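NADPH-ferredoxin reductase FprA (Mycobacterium tuberculosis, PDB 1LQT) carries FAD and transfers electrons between NADPH and ferredoxin, and may supply them to P450 systems. Local coordinates at residues K283-I287 with P314-V318; V356-R362 with D374-T378. All coordinates share one frame; numbering follows the deposited sequence. Where two conformers were deposited one is given.

Contact 1. Residues K283-I287 with P314-V318; sequences KVERI and PAQLV
Val284 and Val318 share a first torsion of 174°, which sets CG1 anti to the backbone N in both, yet they meet through unlike branches: Val284 offers CG1, and Val318 offers CG2, the methyl beside its own backbone N. CG1 of Val284 and CG2 of Val318 lie 4.0 Å apart, with the two side chains at about a right angle. Ile287 has CG1 anti to its N (chi1 -171°) and an extended chain beyond, which carries CD1 to 4.1 Å from the same CG2 of Val318. That one methyl therefore touches both aliphatic partners, and Ile278 of strand 273-279 packs on the two valines as well. Val284 CG1 also lies 3.4 Å from Ala315 O.

At the backbone, Arg286 and Pro314 form an antiparallel non-hydrogen-bonded pair, while Glu285 and Arg286 both face Lys279 in a classic beta bulge. Just past that pair, Ala315 N donates to Glu285 O at 3.0 Å. A water also donates to Glu285 O, at 2.7 Å, and accepts from Gln316 NE2; the amide oxygen OE1 of Gln316 turns instead to Arg149 N. A second water joins Val284 O to Gln316 O, donating to both.

Val284, Ile287 and Val318 are all buried and meet through methyls, whereas one direct hydrogen bond, a water between two carbonyls and a water from Glu285 O to the Gln316 side chain carry the polar part. The three-stranded antiparallel sheet and strand 317-320 of the parallel sheet are thus joined here by apolar packing and water as much as by direct backbone pairing.

Contact 2. Residues V356-R362 with D374-T378; sequences VVGWIKR and DAQDT. With FAD (flavin-adenine dinucleotide), chain H.
Asp374 reaches across from helix 370-391 to the short helix 359-362, and its carboxylate takes a different set of donors on each oxygen. Asp374 OD2 accepts from Gly358 N at 2.8 Å, nearly along its C-O axis, and weakly from Arg362 NE at 3.3 Å, the guanidinium turned 70° from the carboxylate plane. Asp374 OD1 takes Lys361 NZ at 2.6 Å, from above that plane. Lys361 is extended throughout (chi1 174°), which brings NZ far enough to donate also to Thr378 OG1 at 2.9 Å. Thr378 OG1 in turn gives its proton to Val356 O, so this hydroxyl both accepts and donates. The far end of Arg362 is held elsewhere, NH2 by Asn371. Val357 CG1 presses against Thr378 CB at 3.4 Å, tighter than usual for two carbons.

Gly358 is the N-cap: its O accepts from Lys361 N and Arg362 N, while the next amide, Trp359 N, donates to FAD O2P at 2.8 Å. The indole lays a face over FAD C5' and also touches the bound NADP derivative. A helix N-terminus offering its amide to the FAD pyrophosphate, with the Lys361-Asp374-Arg362 salt-bridge network tying the same turn to helix 370-391, is part of the dinucleotide-binding site of this flavoprotein reductase.

The protein's middle lies between the two contacts, whose own centres are about 38 Å apart and which share no strand or helix. Contact 1, partly buried and toward the periphery, joins a small antiparallel sheet to the parallel sheet that also contains strands 149-153 and 193-197; its hold is aliphatic packing, backbone pairing and water. Contact 2 is buried, beside the FAD-side sheet at the end of strand 354-356, and works mainly through charged side chains. It meets the FAD directly, whereas the side chain of Ile287 in contact 1 stays about 10 Å from the bound NADP derivative. Both segments of contact 1 precede those of contact 2 in the sequence.

Contact 1. Residues K283-I287 with P314-V318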
loop_
_atom_site.group_PDB
_atom_site.type_symbol
_atom_site.label_atom_id
_atom_site.label_comp_id
_atom_site.label_asym_id
_atom_site.label_seq_id
_atom_site.Cartn_x
_atom_site.Cartn_y
_atom_site.Cartn_z
ATOM N N LYS A 283 3.074 -5.400 27.443
ATOM C CA LYS A 283 2.523 -5.755 26.135
ATOM C C LYS A 283 1.049 -5.426 26.181
ATOM O O LYS A 283 0.488 -5.201 27.244
ATOM C CB LYS A 283 2.686 -7.235 25.839
ATOM C CG LYS A 283 1.952 -8.125 26.850
ATOM C CD LYS A 283 2.213 -9.604 26.607
ATOM C CE LYS A 283 1.448 -10.499 27.584
ATOM N NZ LYS A 283 1.522 -11.954 27.158
ATOM N N VAL A 284 0.420 -5.408 25.021
ATOM C CA VAL A 284 -0.997 -5.133 24.957
ATOM C C VAL A 284 -1.783 -6.221 25.669
ATOM O O VAL A 284 -1.626 -7.412 25.371
ATOM C CB VAL A 284 -1.457 -5.051 23.499
ATOM C CG1 VAL A 284 -2.959 -4.903 23.411
ATOM C CG2 VAL A 284 -0.786 -3.913 22.772
ATOM N N GLU A 285 -2.675 -5.772 26.565
ATOM C CA GLU A 285 -3.593 -6.664 27.262
ATOM C C GLU A 285 -5.033 -6.217 27.199
ATOM O O GLU A 285 -5.933 -7.024 27.330
ATOM C CB GLU A 285 -3.181 -6.839 28.717
ATOM C CG GLU A 285 -1.846 -7.534 28.867
ATOM C CD GLU A 285 -1.471 -7.754 30.310
ATOM O OE1 GLU A 285 -0.823 -6.862 30.916
ATOM O OE2 GLU A 285 -1.853 -8.813 30.836
ATOM N N ARG A 286 -5.280 -4.929 27.020
ATOM C CA ARG A 286 -6.649 -4.404 26.954
ATOM C C ARG A 286 -6.616 -3.079 26.231
ATOM O O ARG A 286 -5.572 -2.438 26.116
ATOM C CB ARG A 286 -7.338 -4.347 28.285
ATOM C CG ARG A 286 -6.667 -3.626 29.350
ATOM C CD ARG A 286 -6.957 -4.172 30.827
ATOM N NE ARG A 286 -5.861 -3.670 31.633
ATOM C CZ ARG A 286 -4.763 -4.312 31.921
ATOM N NH1 ARG A 286 -4.645 -5.602 31.655
ATOM N NH2 ARG A 286 -3.800 -3.670 32.579
ATOM N N ILE A 287 -7.779 -2.685 25.732
ATOM C CA ILE A 287 -7.921 -1.423 25.066
ATOM C C ILE A 287 -9.117 -0.695 25.628
ATOM O O ILE A 287 -10.154 -1.278 25.894
ATOM C CB ILE A 287 -8.023 -1.614 23.518
ATOM C CG1 ILE A 287 -7.951 -0.285 22.758
ATOM C CG2 ILE A 287 -9.244 -2.431 23.125
ATOM C CD1 ILE A 287 -7.748 -0.427 21.266
ATOM N N PRO A 314 -10.601 -6.714 26.717
ATOM C CA PRO A 314 -9.322 -7.430 26.624
ATOM C C PRO A 314 -8.913 -7.636 25.182
ATOM O O PRO A 314 -9.756 -7.941 24.354
ATOM C CB PRO A 314 -9.607 -8.773 27.293
ATOM C CG PRO A 314 -10.888 -8.540 28.058
ATOM C CD PRO A 314 -11.671 -7.523 27.318
ATOM N N ALA A 315 -7.641 -7.491 24.897
ATOM C CA ALA A 315 -7.117 -7.729 23.563
ATOM C C ALA A 315 -5.645 -7.951 23.666
ATOM O O ALA A 315 -5.003 -7.347 24.510
ATOM C CB ALA A 315 -7.413 -6.575 22.652
ATOM N N GLN A 316 -5.104 -8.774 22.769
ATOM C CA GLN A 316 -3.671 -9.080 22.823
ATOM C C GLN A 316 -2.915 -8.615 21.577
ATOM O O GLN A 316 -1.699 -8.716 21.529
ATOM C CB GLN A 316 -3.447 -10.559 23.091
ATOM C CG GLN A 316 -4.138 -11.043 24.342
ATOM C CD GLN A 316 -5.607 -11.313 24.109
ATOM O OE1 GLN A 316 -5.977 -11.791 23.045
ATOM N NE2 GLN A 316 -6.453 -11.052 25.137
ATOM N N LEU A 317 -3.643 -8.086 20.602
ATOM C CA LEU A 317 -3.079 -7.513 19.376
ATOM C C LEU A 317 -3.965 -6.356 18.989
ATOM O O LEU A 317 -5.182 -6.510 18.944
ATOM C CB LEU A 317 -3.070 -8.535 18.248
ATOM C CG LEU A 317 -2.568 -8.033 16.892
ATOM C CD1 LEU A 317 -1.103 -7.684 16.922
ATOM C CD2 LEU A 317 -2.878 -9.068 15.816
ATOM N N VAL A 318 -3.364 -5.206 18.701
ATOM C CA VAL A 318 -4.064 -4.055 18.154
ATOM C C VAL A 318 -3.317 -3.684 16.872
ATOM O O VAL A 318 -2.121 -3.406 16.910
ATOM C CB VAL A 318 -4.084 -2.866 19.127
ATOM C CG1 VAL A 318 -4.703 -1.647 18.445
ATOM C CG2 VAL A 318 -4.867 -3.218 20.369
HETATM O O HOH W 1 0.158 -8.510 23.527
HETATM O O HOH W 2 -5.798 -9.747 27.654
#

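Contact 2. Residues V356-R362 with D374-T378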
loop_
_atom_site.group_PDB
_atom_site.type_symbol
_atom_site.label_atom_id
_atom_site.label_comp_id
_atom_site.label_asym_id
_atom_site.label_seq_id
_atom_site.Cartn_x
_atom_site.Cartn_y
_atom_site.Cartn_z
ATOM N N VAL A 356 6.131 14.095 -9.366
ATOM C CA VAL A 356 5.567 13.048 -8.535
ATOM C C VAL A 356 4.343 12.450 -9.204
ATOM O O VAL A 356 3.618 13.122 -9.920
ATOM C CB VAL A 356 5.183 13.563 -7.127
ATOM C CG1 VAL A 356 6.411 13.715 -6.264
ATOM C CG2 VAL A 356 4.387 14.861 -7.179
ATOM N N VAL A 357 4.116 11.165 -8.933
ATOM C CA VAL A 357 2.926 10.438 -9.317
ATOM C C VAL A 357 2.544 9.527 -8.162
ATOM O O VAL A 357 3.359 9.203 -7.314
ATOM C CB VAL A 357 3.116 9.589 -10.611
ATOM C CG1 VAL A 357 3.368 10.519 -11.815
ATOM C CG2 VAL A 357 4.244 8.607 -10.427
ATOM N N GLY A 358 1.305 9.073 -8.179
ATOM C CA GLY A 358 0.867 8.054 -7.245
ATOM C C GLY A 358 0.576 8.596 -5.868
ATOM O O GLY A 358 0.308 9.779 -5.662
ATOM N N TRP A 359 0.629 7.695 -4.901
ATOM C CA TRP A 359 0.309 8.044 -3.525
ATOM C C TRP A 359 1.191 9.122 -2.908
ATOM O O TRP A 359 0.720 9.824 -2.035
ATOM C CB TRP A 359 0.288 6.766 -2.682
ATOM C CG TRP A 359 -0.932 5.933 -2.916
ATOM C CD1 TRP A 359 -1.870 6.094 -3.878
ATOM C CD2 TRP A 359 -1.375 4.856 -2.100
ATOM N NE1 TRP A 359 -2.883 5.181 -3.714
ATOM C CE2 TRP A 359 -2.610 4.427 -2.607
ATOM C CE3 TRP A 359 -0.869 4.235 -0.949
ATOM C CZ2 TRP A 359 -3.342 3.427 -2.006
ATOM C CZ3 TRP A 359 -1.633 3.233 -0.341
ATOM C CH2 TRP A 359 -2.847 2.858 -0.881
ATOM N N ILE A 360 2.440 9.266 -3.335
ATOM C CA ILE A 360 3.245 10.328 -2.791
ATOM C C ILE A 360 2.762 11.715 -3.268
ATOM O O ILE A 360 3.033 12.714 -2.619
ATOM C CB ILE A 360 4.755 10.111 -3.096
ATOM C CG1 ILE A 360 5.619 10.983 -2.155
ATOM C CG2 ILE A 360 5.100 10.394 -4.549
ATOM C CD1 ILE A 360 5.514 10.676 -0.654
ATOM N N LYS A 361 2.085 11.747 -4.405
ATOM C CA LYS A 361 1.478 12.956 -4.980
ATOM C C LYS A 361 0.102 13.246 -4.401
ATOM O O LYS A 361 -0.178 14.398 -4.043
ATOM C CB LYS A 361 1.349 12.800 -6.509
ATOM C CG LYS A 361 0.591 13.938 -7.271
ATOM C CD LYS A 361 0.429 13.521 -8.767
ATOM C CE LYS A 361 -0.378 14.515 -9.600
ATOM N NZ LYS A 361 -0.569 13.996 -11.000
ATOM N N ARG A 362 -0.748 12.218 -4.377
ATOM C CA ARG A 362 -2.186 12.345 -4.119
ATOM C C ARG A 362 -2.617 11.960 -2.739
ATOM O O ARG A 362 -3.765 12.185 -2.384
ATOM C CB ARG A 362 -2.931 11.349 -5.024
ATOM C CG ARG A 362 -2.780 11.527 -6.459
ATOM C CD ARG A 362 -3.838 10.809 -7.219
ATOM N NE ARG A 362 -3.507 9.383 -7.226
ATOM C CZ ARG A 362 -4.288 8.416 -6.763
ATOM N NH1 ARG A 362 -5.486 8.703 -6.278
ATOM N NH2 ARG A 362 -3.883 7.150 -6.769
ATOM N N ASP A 374 -3.618 9.750 -13.207
ATOM C CA ASP A 374 -2.717 10.541 -12.402
ATOM C C ASP A 374 -1.339 10.624 -13.057
ATOM O O ASP A 374 -0.778 11.702 -13.238
ATOM C CB ASP A 374 -2.655 9.952 -10.985
ATOM C CG ASP A 374 -1.831 10.767 -10.075
ATOM O OD1 ASP A 374 -1.975 12.033 -10.086
ATOM O OD2 ASP A 374 -1.040 10.200 -9.305
ATOM N N ALA A 375 -0.803 9.476 -13.401
ATOM C CA ALA A 375 0.504 9.434 -14.023
ATOM C C ALA A 375 0.495 10.110 -15.395
ATOM O O ALA A 375 1.432 10.802 -15.741
ATOM C CB ALA A 375 0.995 7.996 -14.122
ATOM N N GLN A 376 -0.558 9.889 -16.153
ATOM C CA GLN A 376 -0.655 10.471 -17.485
ATOM C C GLN A 376 -0.622 11.993 -17.404
ATOM O O GLN A 376 0.046 12.646 -18.184
ATOM C CB GLN A 376 -1.942 10.022 -18.156
ATOM C CG GLN A 376 -2.097 10.546 -19.574
ATOM C CD GLN A 376 -1.069 9.948 -20.512
ATOM O OE1 GLN A 376 -1.020 8.727 -20.660
ATOM N NE2 GLN A 376 -0.244 10.782 -21.146
ATOM N N ASP A 377 -1.351 12.528 -16.427
ATOM C CA ASP A 377 -1.391 13.963 -16.221
ATOM C C ASP A 377 -0.024 14.520 -15.890
ATOM O O ASP A 377 0.399 15.541 -16.466
ATOM C CB ASP A 377 -2.409 14.311 -15.135
ATOM C CG ASP A 377 -3.839 14.131 -15.603
ATOM O OD1 ASP A 377 -4.094 14.069 -16.820
ATOM O OD2 ASP A 377 -4.768 14.034 -14.800
ATOM N N THR A 378 0.665 13.870 -14.964
ATOM C CA THR A 378 2.012 14.296 -14.632
ATOM C C THR A 378 2.930 14.248 -15.881
ATOM O O THR A 378 3.718 15.180 -16.128
ATOM C CB THR A 378 2.620 13.418 -13.521
ATOM O OG1 THR A 378 1.999 13.670 -12.259
ATOM C CG2 THR A 378 4.039 13.792 -13.327
HETATM P PA FAD H . 3.520 1.783 -4.388
HETATM O O1A FAD H . 3.647 1.822 -2.919
HETATM O O2A FAD H . 2.764 0.685 -5.040
HETATM O O5B FAD H . 4.985 1.766 -5.030
HETATM C C5B FAD H . 6.016 2.598 -4.482
HETATM C C4B FAD H . 7.341 1.956 -4.873
HETATM O O4B FAD H . 8.364 2.909 -4.599
HETATM C C3B FAD H . 7.682 0.691 -4.077
HETATM O O3B FAD H . 8.105 -0.366 -4.908
HETATM C C2B FAD H . 8.760 1.169 -3.141
HETATM O O2B FAD H . 9.641 0.179 -2.661
HETATM C C1B FAD H . 9.453 2.241 -3.991
HETATM N N9A FAD H . 10.222 3.219 -3.235
HETATM C C8A FAD H . 9.797 3.909 -2.132
HETATM N N7A FAD H . 10.724 4.743 -1.678
HETATM C C5A FAD H . 11.809 4.552 -2.511
HETATM C C6A FAD H . 13.078 5.136 -2.523
HETATM N N6A FAD H . 13.467 6.082 -1.682
HETATM N N1A FAD H . 13.931 4.730 -3.503
HETATM C C2A FAD H . 13.523 3.801 -4.409
HETATM N N3A FAD H . 12.323 3.207 -4.457
HETATM C C4A FAD H . 11.501 3.617 -3.486
HETATM N N1 FAD H . -5.577 -1.648 -5.046
HETATM C C2 FAD H . -6.366 -2.443 -5.822
HETATM O O2 FAD H . -6.746 -2.075 -6.917
HETATM N N3 FAD H . -6.756 -3.679 -5.332
HETATM C C4 FAD H . -6.332 -4.199 -4.145
HETATM O O4 FAD H . -6.691 -5.340 -3.777
HETATM C C4X FAD H . -5.479 -3.398 -3.376
HETATM N N5 FAD H . -4.986 -3.858 -2.175
HETATM C C5X FAD H . -4.184 -3.047 -1.415
HETATM C C6 FAD H . -3.713 -3.489 -0.203
HETATM C C7 FAD H . -2.964 -2.681 0.635
HETATM C C7M FAD H . -2.454 -3.215 1.946
HETATM C C8 FAD H . -2.656 -1.386 0.204
HETATM C C8M FAD H . -1.866 -0.455 1.083
HETATM C C9 FAD H . -3.106 -0.929 -1.032
HETATM C C9A FAD H . -3.871 -1.744 -1.855
HETATM N N10 FAD H . -4.353 -1.298 -3.091
HETATM C C10 FAD H . -5.132 -2.126 -3.860
HETATM C "C1'" FAD H . -4.005 0.048 -3.631
HETATM C "C2'" FAD H . -2.708 0.007 -4.437
HETATM O "O2'" FAD H . -1.756 -0.718 -3.700
HETATM C "C3'" FAD H . -2.210 1.443 -4.689
HETATM O "O3'" FAD H . -3.153 2.178 -5.463
HETATM C "C4'" FAD H . -0.923 1.554 -5.507
HETATM O "O4'" FAD H . -0.033 0.477 -5.230
HETATM C "C5'" FAD H . -0.228 2.888 -5.231
HETATM O "O5'" FAD H . 0.829 2.964 -6.196
HETATM P P FAD H . 2.142 3.839 -6.026
HETATM O O1P FAD H . 2.893 3.603 -7.279
HETATM O O2P FAD H . 1.857 5.255 -5.640
HETATM O O3P FAD H . 2.917 3.235 -4.781
#